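Local coordinates for major capsid protein (Faustovirus, PDB 5J7O) that forms the capsid shell of a large double-stranded DNA virus, probably as trimers of subunits that each carry two jelly-roll domains, at residues 175-178 with 179-183; 202-205 with 206-209; 212-216 with 217-221; 325-329 with 330-334; 559-563 with 564-568. One frame throughout, in Å; residues are numbered along the deposited sequence.

Contact 1. Residues 175-178 with 179-183; sequences VRYC and EYPGL
Pro181 folds back on the end of strand 170-177, where its CG lies 3.1 Å from Cys178 O and 3.8 Å from Tyr177 CB. Cys178 O also approaches Pro181 CD, at 3.3 Å, so that two ring carbons make close non-bonded contacts with the carbonyl oxygen, while the apolar part continues with Cys178 SG at 4.3 Å from Pro181 CB. A chi1 of 71° turns the Cys178 sulfur to the side where the proline ring follows. One shell out, Tyr180 takes the N-cap position of helix 181-185, and its O receives Leu183 N at 3.0 Å. Cys178 O finds its hydrogen bond at Gln284 NE2, and Tyr177 OH is held by Gln387. Within the strand-to-helix turn of this double jelly-roll protein, the Pro181 ring is therefore held by weak, non-polar packing against Tyr177 CB, Cys178 SG and Cys178 O, while the hydrogen bonds of Cys178 O and Tyr177 OH go to Gln284 and Gln387.

Contact 2. Residues 202-205 with 206-209; sequences TALA and AIMY
Thr202 and Ala206 join the first turn of helix 203-212, a regular alpha-helix that leaves strand 196-202 with Thr202 as its N-cap. The main-chain bonds follow the i to i+4 pattern: Ala206 N reaches Thr202 O at 3.1 Å, Ile207 N reaches Ala203 O at 2.9 Å, Met208 N binds Leu204 O, and Tyr209 N binds Ala205 O at 3.0 Å. The cap itself is weaker, since Leu204 N meets Thr202 OG1 at 3.1 Å with an N-H...O angle of 134°; the same hydroxyl is also bonded to Glu423, which helps to fix its rotation.

Apolar contact between side chains is lighter. Leu204 and Ile207 run side by side in the same direction, with Leu204 CD2 and Ile207 CD1 4.2 Å apart. Outward, Leu204, Ala205 and Met208 pack on Ile612 of strand 607-620, so this helical face covers the sheet, while Tyr209 packs on Trp551 of a third subunit. The chi1 of Ile207, 67°, turns its longer branch back toward the preceding turn of the helix, where CG1 comes to 3.1 Å from Leu204 O.

Contact 3. Residues 212-216 with 217-221; sequences FHVPD and FKLTG
The Phe217 ring carries Pro215 on one face: Pro215 CG stands 3.4 Å above the ring plane, displaced toward the rim, and lies 3.8 Å from the ring centroid, 27° off the normal. This is a CH-pi contact, closest between Pro215 CG and Phe217 CZ. At the ring edge, in its plane, comes Lys218 CE. The chi1 of Phe217 (52°) sets CG between the backbone N and the carbonyl carbon, folding the ring back over the proline two residues earlier. These groups lie at subunit interfaces of the trimer, where the loop after helix 203-212 enters helix 216-225, and the first turn is closed by Lys218 N to Pro215 O at 3.0 Å, with the donor well above the carbonyl plane. Leu219 N to Asp216 O is a weak bond of 3.4 Å, and a water bridges Asp216 O to Thr220 N. Val214 CG1 also meets Leu219 CD1 at 3.7 Å, the two side chains crossing at about a right angle. Phe217 packs on Phe217 of a second subunit, whereas Lys218 NZ is held by Pro550 O and Leu558 O of a third.

Contact 4. Residues 325-329 with 330-334; sequences DIEQQ and SNILF
Glu327, just before the short 3-10 turn 329-331 that links strands 320-326 and 333-336, reaches across to Asn331 at its end. From Glu327 CB, 4.2 Å from Ile332 CD1, the chain goes to CG, anti to the backbone N (chi1 -177°), which lies 3.6 Å from Asn331 CB. It then bends at chi2 (63°), curling the carboxylate back over the turn. At the tip OE2 takes Asn331 ND2 at 2.8 Å; the hydrogen is donated within the amide plane but arrives from above the carboxylate plane, the two planes being 68° apart. The same oxygen also receives a weak bond from Gln328 N. Asn331 N also binds Gln328 O. Gln329 NE2 is held outside the turn by Asp384 O and Gln387 OE1. Gln329 O takes two main-chain donors, Ile332 N at 2.9 Å from above the carbonyl plane and Leu333 N at 3.0 Å, the latter almost in line with the C=O bond.

Contact 5. Residues 559-563 with 564-568; sequences VTPQD and KGALF
With chi1 at -167°, Asp563 sets CG anti to its backbone N, and chi2 of -26° then swings OD1 forward over the turn to Gly565 N. That hydrogen bond measures 3.0 Å and is nearly straight at 170°, the donor meeting OD1 from above the carboxylate plane. The main chain closes the same type I beta turn, Asp563 to Ala566, by a weak bond of 3.3 Å from Ala566 N to Asp563 O. A side-chain oxygen accepting from the residue two further on is the mark of an Asx turn, here overlapping the beta turn. Just before it, Pro561 CB lies against Ala566 CB at 3.9 Å. The other carboxylate oxygen, OD2, pairs with Lys211 in a salt bridge and accepts from Leu471 N, so both oxygens are engaged and the group would be expected to stay ionised. The turn leads into strand 567-570, while Pro561 touches Phe212 of helix 203-212 and Arg546 and Pro550 of helix 542-552.

All five contacts are local and follow in series along the chain, none nesting in or crossing another. Contact 1 turns strand 170-177 into helix 181-185, whose Leu183 touches Ala203 and Ala206 of contact 2 at the start of helix 203-212. Contact 3 closes the loop between that helix and 216-225, and Tyr209 O of contact 2 packs on Val214. Contact 4 links strands 320-326 and 333-336; the latter pairs with 170-177, tying it to contact 1 through Arg176 with Phe334 and Cys178 with Ile332. Contact 5, last in the chain, returns to contact 3, where Val559 meets Phe212 and Pro215. Contacts 3 and 4 stay about 17 Å apart at their nearest atoms.

Contact 1. Residues 175-178 with 179-183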
loop_
_atom_site.group_PDB
_atom_site.type_symbol
_atom_site.label_atom_id
_atom_site.label_comp_id
_atom_site.label_asym_id
_atom_site.label_seq_id
_atom_site.Cartn_x
_atom_site.Cartn_y
_atom_site.Cartn_z
ATOM N N VAL B 175 -13.615 18.188 17.344
ATOM C CA VAL B 175 -14.644 17.452 16.625
ATOM C C VAL B 175 -13.986 16.567 15.580
ATOM O O VAL B 175 -12.909 16.872 15.053
ATOM C CB VAL B 175 -15.688 18.385 15.973
ATOM C CG1 VAL B 175 -16.574 19.013 17.038
ATOM C CG2 VAL B 175 -15.003 19.459 15.150
ATOM N N ARG B 176 -14.643 15.449 15.293
ATOM C CA ARG B 176 -14.179 14.499 14.300
ATOM C C ARG B 176 -15.394 13.896 13.618
ATOM O O ARG B 176 -16.486 13.854 14.192
ATOM C CB ARG B 176 -13.336 13.387 14.928
ATOM C CG ARG B 176 -14.074 12.069 15.068
ATOM C CD ARG B 176 -13.398 11.163 16.076
ATOM N NE ARG B 176 -12.031 10.809 15.697
ATOM C CZ ARG B 176 -11.106 10.376 16.551
ATOM N NH1 ARG B 176 -11.391 10.256 17.843
ATOM N NH2 ARG B 176 -9.892 10.068 16.119
ATOM N N TYR B 177 -15.198 13.429 12.392
ATOM C CA TYR B 177 -16.206 12.642 11.701
ATOM C C TYR B 177 -15.954 11.155 11.912
ATOM O O TYR B 177 -14.817 10.717 12.113
ATOM C CB TYR B 177 -16.225 12.964 10.203
ATOM C CG TYR B 177 -17.000 14.216 9.867
ATOM C CD1 TYR B 177 -16.373 15.456 9.827
ATOM C CD2 TYR B 177 -18.362 14.162 9.606
ATOM C CE1 TYR B 177 -17.085 16.609 9.529
ATOM C CE2 TYR B 177 -19.081 15.307 9.308
ATOM C CZ TYR B 177 -18.437 16.526 9.270
ATOM O OH TYR B 177 -19.153 17.664 8.973
ATOM N N CYS B 178 -17.031 10.378 11.878
ATOM C CA CYS B 178 -16.883 8.934 11.886
ATOM C C CYS B 178 -16.164 8.483 10.618
ATOM O O CYS B 178 -16.093 9.208 9.622
ATOM C CB CYS B 178 -18.244 8.258 11.996
ATOM S SG CYS B 178 -19.262 8.394 10.511
ATOM N N GLU B 179 -15.587 7.287 10.674
ATOM C CA GLU B 179 -14.916 6.750 9.499
ATOM C C GLU B 179 -15.937 6.459 8.409
ATOM O O GLU B 179 -17.038 5.970 8.678
ATOM C CB GLU B 179 -14.130 5.490 9.852
ATOM C CG GLU B 179 -12.836 5.777 10.593
ATOM C CD GLU B 179 -11.922 4.573 10.661
ATOM O OE1 GLU B 179 -12.438 3.438 10.713
ATOM O OE2 GLU B 179 -10.688 4.763 10.653
ATOM N N TYR B 180 -15.564 6.791 7.177
ATOM C CA TYR B 180 -16.434 6.660 6.015
ATOM C C TYR B 180 -17.780 7.358 6.234
ATOM O O TYR B 180 -18.834 6.718 6.194
ATOM C CB TYR B 180 -16.630 5.194 5.659
ATOM C CG TYR B 180 -15.311 4.498 5.424
ATOM C CD1 TYR B 180 -14.611 4.689 4.243
ATOM C CD2 TYR B 180 -14.749 3.676 6.393
ATOM C CE1 TYR B 180 -13.400 4.070 4.020
ATOM C CE2 TYR B 180 -13.535 3.051 6.179
ATOM C CZ TYR B 180 -12.865 3.252 4.990
ATOM O OH TYR B 180 -11.657 2.636 4.766
ATOM N N PRO B 181 -17.775 8.679 6.460
ATOM C CA PRO B 181 -19.044 9.370 6.745
ATOM C C PRO B 181 -20.036 9.279 5.603
ATOM O O PRO B 181 -21.245 9.190 5.845
ATOM C CB PRO B 181 -18.608 10.821 7.003
ATOM C CG PRO B 181 -17.114 10.781 7.164
ATOM C CD PRO B 181 -16.645 9.615 6.364
ATOM N N GLY B 182 -19.554 9.290 4.361
ATOM C CA GLY B 182 -20.463 9.197 3.234
ATOM C C GLY B 182 -21.183 7.868 3.170
ATOM O O GLY B 182 -22.261 7.767 2.583
ATOM N N LEU B 183 -20.606 6.833 3.781
ATOM C CA LEU B 183 -21.265 5.534 3.776
ATOM C C LEU B 183 -22.321 5.438 4.868
ATOM O O LEU B 183 -23.384 4.847 4.650
ATOM C CB LEU B 183 -20.234 4.417 3.928
ATOM C CG LEU B 183 -19.215 4.298 2.797
ATOM C CD1 LEU B 183 -18.378 3.043 2.963
ATOM C CD2 LEU B 183 -19.910 4.309 1.444
#

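Contact 2. Residues 202-205 with 206-209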
loop_
_atom_site.group_PDB
_atom_site.type_symbol
_atom_site.label_atom_id
_atom_site.label_comp_id
_atom_site.label_asym_id
_atom_site.label_seq_id
_atom_site.Cartn_x
_atom_site.Cartn_y
_atom_site.Cartn_z
ATOM N N THR B 202 -28.749 -0.213 2.163
ATOM C CA THR B 202 -28.483 0.544 3.377
ATOM C C THR B 202 -26.990 0.854 3.476
ATOM O O THR B 202 -26.211 0.569 2.564
ATOM C CB THR B 202 -28.965 -0.222 4.613
ATOM O OG1 THR B 202 -28.163 -1.397 4.791
ATOM C CG2 THR B 202 -30.421 -0.628 4.461
ATOM N N ALA B 203 -26.601 1.452 4.605
ATOM C CA ALA B 203 -25.182 1.630 4.891
ATOM C C ALA B 203 -24.484 0.288 5.056
ATOM O O ALA B 203 -23.274 0.186 4.829
ATOM C CB ALA B 203 -25.002 2.481 6.149
ATOM N N LEU B 204 -25.231 -0.748 5.446
ATOM C CA LEU B 204 -24.650 -2.081 5.559
ATOM C C LEU B 204 -24.188 -2.596 4.203
ATOM O O LEU B 204 -23.110 -3.192 4.093
ATOM C CB LEU B 204 -25.662 -3.036 6.188
ATOM C CG LEU B 204 -26.042 -2.676 7.623
ATOM C CD1 LEU B 204 -27.066 -3.645 8.173
ATOM C CD2 LEU B 204 -24.799 -2.666 8.486
ATOM N N ALA B 205 -24.988 -2.379 3.159
ATOM C CA ALA B 205 -24.543 -2.739 1.817
ATOM C C ALA B 205 -23.387 -1.855 1.371
ATOM O O ALA B 205 -22.480 -2.315 0.669
ATOM C CB ALA B 205 -25.705 -2.644 0.831
ATOM N N ALA B 206 -23.396 -0.585 1.783
ATOM C CA ALA B 206 -22.326 0.328 1.396
ATOM C C ALA B 206 -20.991 -0.091 2.001
ATOM O O ALA B 206 -19.948 0.008 1.344
ATOM C CB ALA B 206 -22.679 1.757 1.808
ATOM N N ILE B 207 -20.998 -0.561 3.251
ATOM C CA ILE B 207 -19.740 -0.990 3.853
ATOM C C ILE B 207 -19.308 -2.346 3.306
ATOM O O ILE B 207 -18.111 -2.647 3.274
ATOM C CB ILE B 207 -19.833 -1.007 5.390
ATOM C CG1 ILE B 207 -20.802 -2.085 5.874
ATOM C CG2 ILE B 207 -20.249 0.355 5.904
ATOM C CD1 ILE B 207 -20.795 -2.279 7.376
ATOM N N MET B 208 -20.254 -3.180 2.867
ATOM C CA MET B 208 -19.875 -4.413 2.183
ATOM C C MET B 208 -19.173 -4.107 0.867
ATOM O O MET B 208 -18.184 -4.760 0.515
ATOM C CB MET B 208 -21.104 -5.289 1.945
ATOM C CG MET B 208 -21.717 -5.869 3.209
ATOM S SD MET B 208 -20.558 -6.868 4.159
ATOM C CE MET B 208 -21.650 -7.557 5.401
ATOM N N TYR B 209 -19.671 -3.112 0.129
ATOM C CA TYR B 209 -18.997 -2.678 -1.090
ATOM C C TYR B 209 -17.636 -2.072 -0.775
ATOM O O TYR B 209 -16.661 -2.309 -1.499
ATOM C CB TYR B 209 -19.873 -1.674 -1.840
ATOM C CG TYR B 209 -19.321 -1.238 -3.180
ATOM C CD1 TYR B 209 -18.368 -0.230 -3.269
ATOM C CD2 TYR B 209 -19.764 -1.825 -4.358
ATOM C CE1 TYR B 209 -17.863 0.170 -4.489
ATOM C CE2 TYR B 209 -19.266 -1.428 -5.584
ATOM C CZ TYR B 209 -18.316 -0.430 -5.643
ATOM O OH TYR B 209 -17.817 -0.030 -6.861
#

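Contact 3. Residues 212-216 with 217-221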
loop_
_atom_site.group_PDB
_atom_site.type_symbol
_atom_site.label_atom_id
_atom_site.label_comp_id
_atom_site.label_asym_id
_atom_site.label_seq_id
_atom_site.Cartn_x
_atom_site.Cartn_y
_atom_site.Cartn_z
ATOM N N PHE B 212 -15.251 -5.065 -0.317
ATOM C CA PHE B 212 -15.083 -6.111 -1.317
ATOM C C PHE B 212 -14.855 -5.616 -2.738
ATOM O O PHE B 212 -14.441 -6.416 -3.583
ATOM C CB PHE B 212 -16.304 -7.043 -1.325
ATOM C CG PHE B 212 -16.319 -8.036 -0.202
ATOM C CD1 PHE B 212 -15.505 -9.157 -0.237
ATOM C CD2 PHE B 212 -17.160 -7.857 0.883
ATOM C CE1 PHE B 212 -15.523 -10.075 0.796
ATOM C CE2 PHE B 212 -17.184 -8.771 1.917
ATOM C CZ PHE B 212 -16.363 -9.882 1.875
ATOM N N HIS B 213 -15.120 -4.344 -3.044
ATOM C CA HIS B 213 -15.126 -3.943 -4.447
ATOM C C HIS B 213 -14.390 -2.631 -4.685
ATOM O O HIS B 213 -14.686 -1.920 -5.652
ATOM C CB HIS B 213 -16.558 -3.842 -4.972
ATOM C CG HIS B 213 -17.357 -5.092 -4.780
ATOM N ND1 HIS B 213 -17.012 -6.291 -5.368
ATOM C CD2 HIS B 213 -18.477 -5.334 -4.060
ATOM C CE1 HIS B 213 -17.889 -7.216 -5.019
ATOM N NE2 HIS B 213 -18.788 -6.662 -4.226
ATOM N N VAL B 214 -13.429 -2.293 -3.833
ATOM C CA VAL B 214 -12.610 -1.106 -4.060
ATOM C C VAL B 214 -11.143 -1.519 -4.090
ATOM O O VAL B 214 -10.470 -1.489 -3.049
ATOM C CB VAL B 214 -12.861 -0.027 -2.995
ATOM C CG1 VAL B 214 -12.160 1.263 -3.387
ATOM C CG2 VAL B 214 -14.353 0.209 -2.808
ATOM N N PRO B 215 -10.613 -1.917 -5.243
ATOM C CA PRO B 215 -9.185 -2.237 -5.333
ATOM C C PRO B 215 -8.330 -1.001 -5.103
ATOM O O PRO B 215 -8.815 0.130 -5.028
ATOM C CB PRO B 215 -9.025 -2.780 -6.757
ATOM C CG PRO B 215 -10.201 -2.240 -7.503
ATOM C CD PRO B 215 -11.318 -2.153 -6.514
ATOM N N ASP B 216 -7.021 -1.235 -4.992
ATOM C CA ASP B 216 -6.120 -0.157 -4.603
ATOM C C ASP B 216 -6.006 0.919 -5.676
ATOM O O ASP B 216 -5.742 2.082 -5.347
ATOM C CB ASP B 216 -4.742 -0.719 -4.260
ATOM C CG ASP B 216 -4.600 -1.043 -2.786
ATOM O OD1 ASP B 216 -3.774 -1.915 -2.441
ATOM O OD2 ASP B 216 -5.317 -0.425 -1.971
ATOM N N PHE B 217 -6.202 0.575 -6.951
ATOM C CA PHE B 217 -6.137 1.606 -7.980
ATOM C C PHE B 217 -7.374 2.499 -8.002
ATOM O O PHE B 217 -7.403 3.469 -8.767
ATOM C CB PHE B 217 -5.893 0.989 -9.368
ATOM C CG PHE B 217 -6.840 -0.120 -9.741
ATOM C CD1 PHE B 217 -8.098 0.162 -10.247
ATOM C CD2 PHE B 217 -6.447 -1.446 -9.637
ATOM C CE1 PHE B 217 -8.960 -0.856 -10.608
ATOM C CE2 PHE B 217 -7.304 -2.467 -9.997
ATOM C CZ PHE B 217 -8.561 -2.172 -10.486
ATOM N N LYS B 218 -8.376 2.213 -7.170
ATOM C CA LYS B 218 -9.539 3.073 -7.018
ATOM C C LYS B 218 -9.714 3.593 -5.598
ATOM O O LYS B 218 -10.658 4.351 -5.347
ATOM C CB LYS B 218 -10.818 2.328 -7.428
ATOM C CG LYS B 218 -10.834 1.800 -8.851
ATOM C CD LYS B 218 -11.021 2.914 -9.865
ATOM C CE LYS B 218 -11.201 2.344 -11.263
ATOM N NZ LYS B 218 -11.384 3.405 -12.290
ATOM N N LEU B 219 -8.833 3.219 -4.665
ATOM C CA LEU B 219 -9.106 3.455 -3.251
ATOM C C LEU B 219 -8.985 4.930 -2.880
ATOM O O LEU B 219 -9.833 5.459 -2.153
ATOM C CB LEU B 219 -8.171 2.610 -2.385
ATOM C CG LEU B 219 -8.486 2.645 -0.888
ATOM C CD1 LEU B 219 -9.928 2.234 -0.643
ATOM C CD2 LEU B 219 -7.535 1.748 -0.117
ATOM N N THR B 220 -7.932 5.605 -3.350
ATOM C CA THR B 220 -7.721 7.001 -2.975
ATOM C C THR B 220 -8.896 7.873 -3.407
ATOM O O THR B 220 -9.410 8.676 -2.621
ATOM C CB THR B 220 -6.413 7.519 -3.574
ATOM O OG1 THR B 220 -5.304 6.948 -2.866
ATOM C CG2 THR B 220 -6.337 9.037 -3.482
ATOM N N GLY B 221 -9.341 7.720 -4.656
ATOM C CA GLY B 221 -10.504 8.466 -5.105
ATOM C C GLY B 221 -11.770 8.063 -4.375
ATOM O O GLY B 221 -12.613 8.908 -4.065
HETATM O O HOH W 1 -5.934 4.800 -5.508
#

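Contact 4. Residues 325-329 with 330-334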
loop_
_atom_site.group_PDB
_atom_site.type_symbol
_atom_site.label_atom_id
_atom_site.label_comp_id
_atom_site.label_asym_id
_atom_site.label_seq_id
_atom_site.Cartn_x
_atom_site.Cartn_y
_atom_site.Cartn_z
ATOM N N ASP B 325 -32.572 8.385 2.841
ATOM C CA ASP B 325 -32.727 8.636 4.267
ATOM C C ASP B 325 -31.379 9.047 4.848
ATOM O O ASP B 325 -30.359 8.406 4.578
ATOM C CB ASP B 325 -33.262 7.399 4.988
ATOM C CG ASP B 325 -34.680 7.052 4.577
ATOM O OD1 ASP B 325 -35.376 7.933 4.028
ATOM O OD2 ASP B 325 -35.102 5.899 4.810
ATOM N N ILE B 326 -31.378 10.116 5.641
ATOM C CA ILE B 326 -30.155 10.709 6.168
ATOM C C ILE B 326 -30.033 10.358 7.645
ATOM O O ILE B 326 -31.004 10.480 8.403
ATOM C CB ILE B 326 -30.134 12.233 5.954
ATOM C CG1 ILE B 326 -30.225 12.552 4.462
ATOM C CG2 ILE B 326 -28.872 12.840 6.544
ATOM C CD1 ILE B 326 -29.095 11.965 3.642
ATOM N N GLU B 327 -28.842 9.923 8.046
ATOM C CA GLU B 327 -28.568 9.533 9.419
ATOM C C GLU B 327 -28.642 10.743 10.352
ATOM O O GLU B 327 -28.498 11.896 9.935
ATOM C CB GLU B 327 -27.188 8.872 9.502
ATOM C CG GLU B 327 -26.794 8.339 10.870
ATOM C CD GLU B 327 -27.709 7.237 11.357
ATOM O OE1 GLU B 327 -27.701 6.144 10.751
ATOM O OE2 GLU B 327 -28.440 7.462 12.344
ATOM N N GLN B 328 -28.890 10.465 11.631
ATOM C CA GLN B 328 -28.832 11.503 12.651
ATOM C C GLN B 328 -27.418 12.065 12.750
ATOM O O GLN B 328 -26.433 11.384 12.455
ATOM C CB GLN B 328 -29.270 10.945 14.006
ATOM C CG GLN B 328 -30.514 10.074 13.955
ATOM C CD GLN B 328 -30.883 9.509 15.314
ATOM O OE1 GLN B 328 -30.886 10.224 16.316
ATOM N NE2 GLN B 328 -31.192 8.218 15.355
ATOM N N GLN B 329 -27.323 13.328 13.178
ATOM C CA GLN B 329 -26.017 13.975 13.274
ATOM C C GLN B 329 -25.134 13.288 14.308
ATOM O O GLN B 329 -23.916 13.184 14.124
ATOM C CB GLN B 329 -26.182 15.455 13.620
ATOM C CG GLN B 329 -24.873 16.235 13.595
ATOM C CD GLN B 329 -24.917 17.493 14.440
ATOM O OE1 GLN B 329 -25.631 17.558 15.441
ATOM N NE2 GLN B 329 -24.151 18.501 14.040
ATOM N N SER B 330 -25.732 12.807 15.400
ATOM C CA SER B 330 -24.972 12.215 16.494
ATOM C C SER B 330 -24.284 10.910 16.113
ATOM O O SER B 330 -23.456 10.422 16.890
ATOM C CB SER B 330 -25.889 11.988 17.698
ATOM O OG SER B 330 -27.136 11.449 17.297
ATOM N N ASN B 331 -24.598 10.335 14.954
ATOM C CA ASN B 331 -23.912 9.145 14.464
ATOM C C ASN B 331 -22.872 9.462 13.399
ATOM O O ASN B 331 -22.192 8.547 12.924
ATOM C CB ASN B 331 -24.925 8.138 13.908
ATOM C CG ASN B 331 -25.750 7.481 14.994
ATOM O OD1 ASN B 331 -25.284 7.300 16.119
ATOM N ND2 ASN B 331 -26.982 7.114 14.661
ATOM N N ILE B 332 -22.729 10.728 13.016
ATOM C CA ILE B 332 -21.804 11.136 11.970
ATOM C C ILE B 332 -20.672 11.994 12.524
ATOM O O ILE B 332 -19.511 11.813 12.148
ATOM C CB ILE B 332 -22.556 11.878 10.844
ATOM C CG1 ILE B 332 -23.627 10.973 10.231
ATOM C CG2 ILE B 332 -21.587 12.373 9.780
ATOM C CD1 ILE B 332 -23.081 9.684 9.661
ATOM N N LEU B 333 -20.990 12.922 13.421
ATOM C CA LEU B 333 -20.034 13.875 13.967
ATOM C C LEU B 333 -19.878 13.617 15.458
ATOM O O LEU B 333 -20.875 13.433 16.165
ATOM C CB LEU B 333 -20.506 15.308 13.714
ATOM C CG LEU B 333 -19.570 16.461 14.058
ATOM C CD1 LEU B 333 -18.396 16.506 13.093
ATOM C CD2 LEU B 333 -20.343 17.766 14.035
ATOM N N PHE B 334 -18.636 13.607 15.938
ATOM C CA PHE B 334 -18.353 13.189 17.302
ATOM C C PHE B 334 -17.399 14.151 17.992
ATOM O O PHE B 334 -16.540 14.773 17.362
ATOM C CB PHE B 334 -17.761 11.777 17.345
ATOM C CG PHE B 334 -18.715 10.711 16.907
ATOM C CD1 PHE B 334 -18.871 10.412 15.565
ATOM C CD2 PHE B 334 -19.461 10.009 17.839
ATOM C CE1 PHE B 334 -19.752 9.433 15.157
ATOM C CE2 PHE B 334 -20.344 9.026 17.437
ATOM C CZ PHE B 334 -20.490 8.739 16.094
#

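Contact 5. Residues 559-563 with 564-568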
loop_
_atom_site.group_PDB
_atom_site.type_symbol
_atom_site.label_atom_id
_atom_site.label_comp_id
_atom_site.label_asym_id
_atom_site.label_seq_id
_atom_site.Cartn_x
_atom_site.Cartn_y
_atom_site.Cartn_z
ATOM N N VAL B 559 -12.278 -7.723 -4.261
ATOM C CA VAL B 559 -11.117 -7.421 -3.435
ATOM C C VAL B 559 -11.136 -8.316 -2.209
ATOM O O VAL B 559 -12.194 -8.568 -1.618
ATOM C CB VAL B 559 -11.102 -5.934 -3.036
ATOM C CG1 VAL B 559 -9.929 -5.635 -2.108
ATOM C CG2 VAL B 559 -11.035 -5.071 -4.269
ATOM N N THR B 560 -9.968 -8.809 -1.832
ATOM C CA THR B 560 -9.842 -9.494 -0.560
ATOM C C THR B 560 -10.119 -8.511 0.574
ATOM O O THR B 560 -9.515 -7.429 0.612
ATOM C CB THR B 560 -8.449 -10.090 -0.403
ATOM O OG1 THR B 560 -7.463 -9.052 -0.485
ATOM C CG2 THR B 560 -8.224 -11.093 -1.492
ATOM N N PRO B 561 -11.010 -8.838 1.506
ATOM C CA PRO B 561 -11.385 -7.869 2.540
ATOM C C PRO B 561 -10.361 -7.790 3.661
ATOM O O PRO B 561 -9.851 -8.804 4.146
ATOM C CB PRO B 561 -12.723 -8.413 3.054
ATOM C CG PRO B 561 -12.603 -9.890 2.865
ATOM C CD PRO B 561 -11.770 -10.095 1.621
ATOM N N GLN B 562 -10.065 -6.556 4.075
ATOM C CA GLN B 562 -9.210 -6.352 5.239
ATOM C C GLN B 562 -9.955 -6.686 6.526
ATOM O O GLN B 562 -9.370 -7.247 7.462
ATOM C CB GLN B 562 -8.705 -4.909 5.270
ATOM C CG GLN B 562 -7.424 -4.710 6.061
ATOM C CD GLN B 562 -6.200 -5.211 5.320
ATOM O OE1 GLN B 562 -6.251 -5.474 4.117
ATOM N NE2 GLN B 562 -5.089 -5.346 6.034
ATOM N N ASP B 563 -11.243 -6.350 6.587
ATOM C CA ASP B 563 -12.067 -6.649 7.751
ATOM C C ASP B 563 -12.098 -8.151 8.002
ATOM O O ASP B 563 -12.494 -8.928 7.127
ATOM C CB ASP B 563 -13.482 -6.108 7.534
ATOM C CG ASP B 563 -14.315 -6.092 8.808
ATOM O OD1 ASP B 563 -14.043 -6.893 9.727
ATOM O OD2 ASP B 563 -15.256 -5.273 8.887
ATOM N N LYS B 564 -11.682 -8.557 9.203
ATOM C CA LYS B 564 -11.595 -9.975 9.535
ATOM C C LYS B 564 -12.955 -10.644 9.681
ATOM O O LYS B 564 -13.016 -11.877 9.720
ATOM C CB LYS B 564 -10.790 -10.170 10.820
ATOM C CG LYS B 564 -9.308 -10.419 10.592
ATOM C CD LYS B 564 -8.636 -10.903 11.867
ATOM C CE LYS B 564 -7.248 -11.452 11.588
ATOM N NZ LYS B 564 -6.643 -12.059 12.806
ATOM N N GLY B 565 -14.038 -9.877 9.767
ATOM C CA GLY B 565 -15.371 -10.426 9.890
ATOM C C GLY B 565 -16.203 -10.378 8.631
ATOM O O GLY B 565 -17.412 -10.632 8.698
ATOM N N ALA B 566 -15.605 -10.063 7.486
ATOM C CA ALA B 566 -16.331 -9.958 6.227
ATOM C C ALA B 566 -16.242 -11.285 5.483
ATOM O O ALA B 566 -15.150 -11.716 5.099
ATOM C CB ALA B 566 -15.771 -8.820 5.375
ATOM N N LEU B 567 -17.389 -11.924 5.274
ATOM C CA LEU B 567 -17.454 -13.215 4.606
ATOM C C LEU B 567 -18.251 -13.097 3.315
ATOM O O LEU B 567 -19.198 -12.309 3.217
ATOM C CB LEU B 567 -18.072 -14.287 5.515
ATOM C CG LEU B 567 -17.139 -14.928 6.550
ATOM C CD1 LEU B 567 -16.770 -13.959 7.666
ATOM C CD2 LEU B 567 -17.761 -16.188 7.121
ATOM N N PHE B 568 -17.857 -13.893 2.324
ATOM C CA PHE B 568 -18.405 -13.826 0.973
ATOM C C PHE B 568 -18.836 -15.228 0.563
ATOM O O PHE B 568 -17.988 -16.082 0.284
ATOM C CB PHE B 568 -17.368 -13.254 0.001
ATOM C CG PHE B 568 -17.900 -12.970 -1.376
ATOM C CD1 PHE B 568 -17.862 -13.941 -2.363
ATOM C CD2 PHE B 568 -18.417 -11.723 -1.691
ATOM C CE1 PHE B 568 -18.341 -13.681 -3.632
ATOM C CE2 PHE B 568 -18.898 -11.457 -2.961
ATOM C CZ PHE B 568 -18.860 -12.437 -3.931
#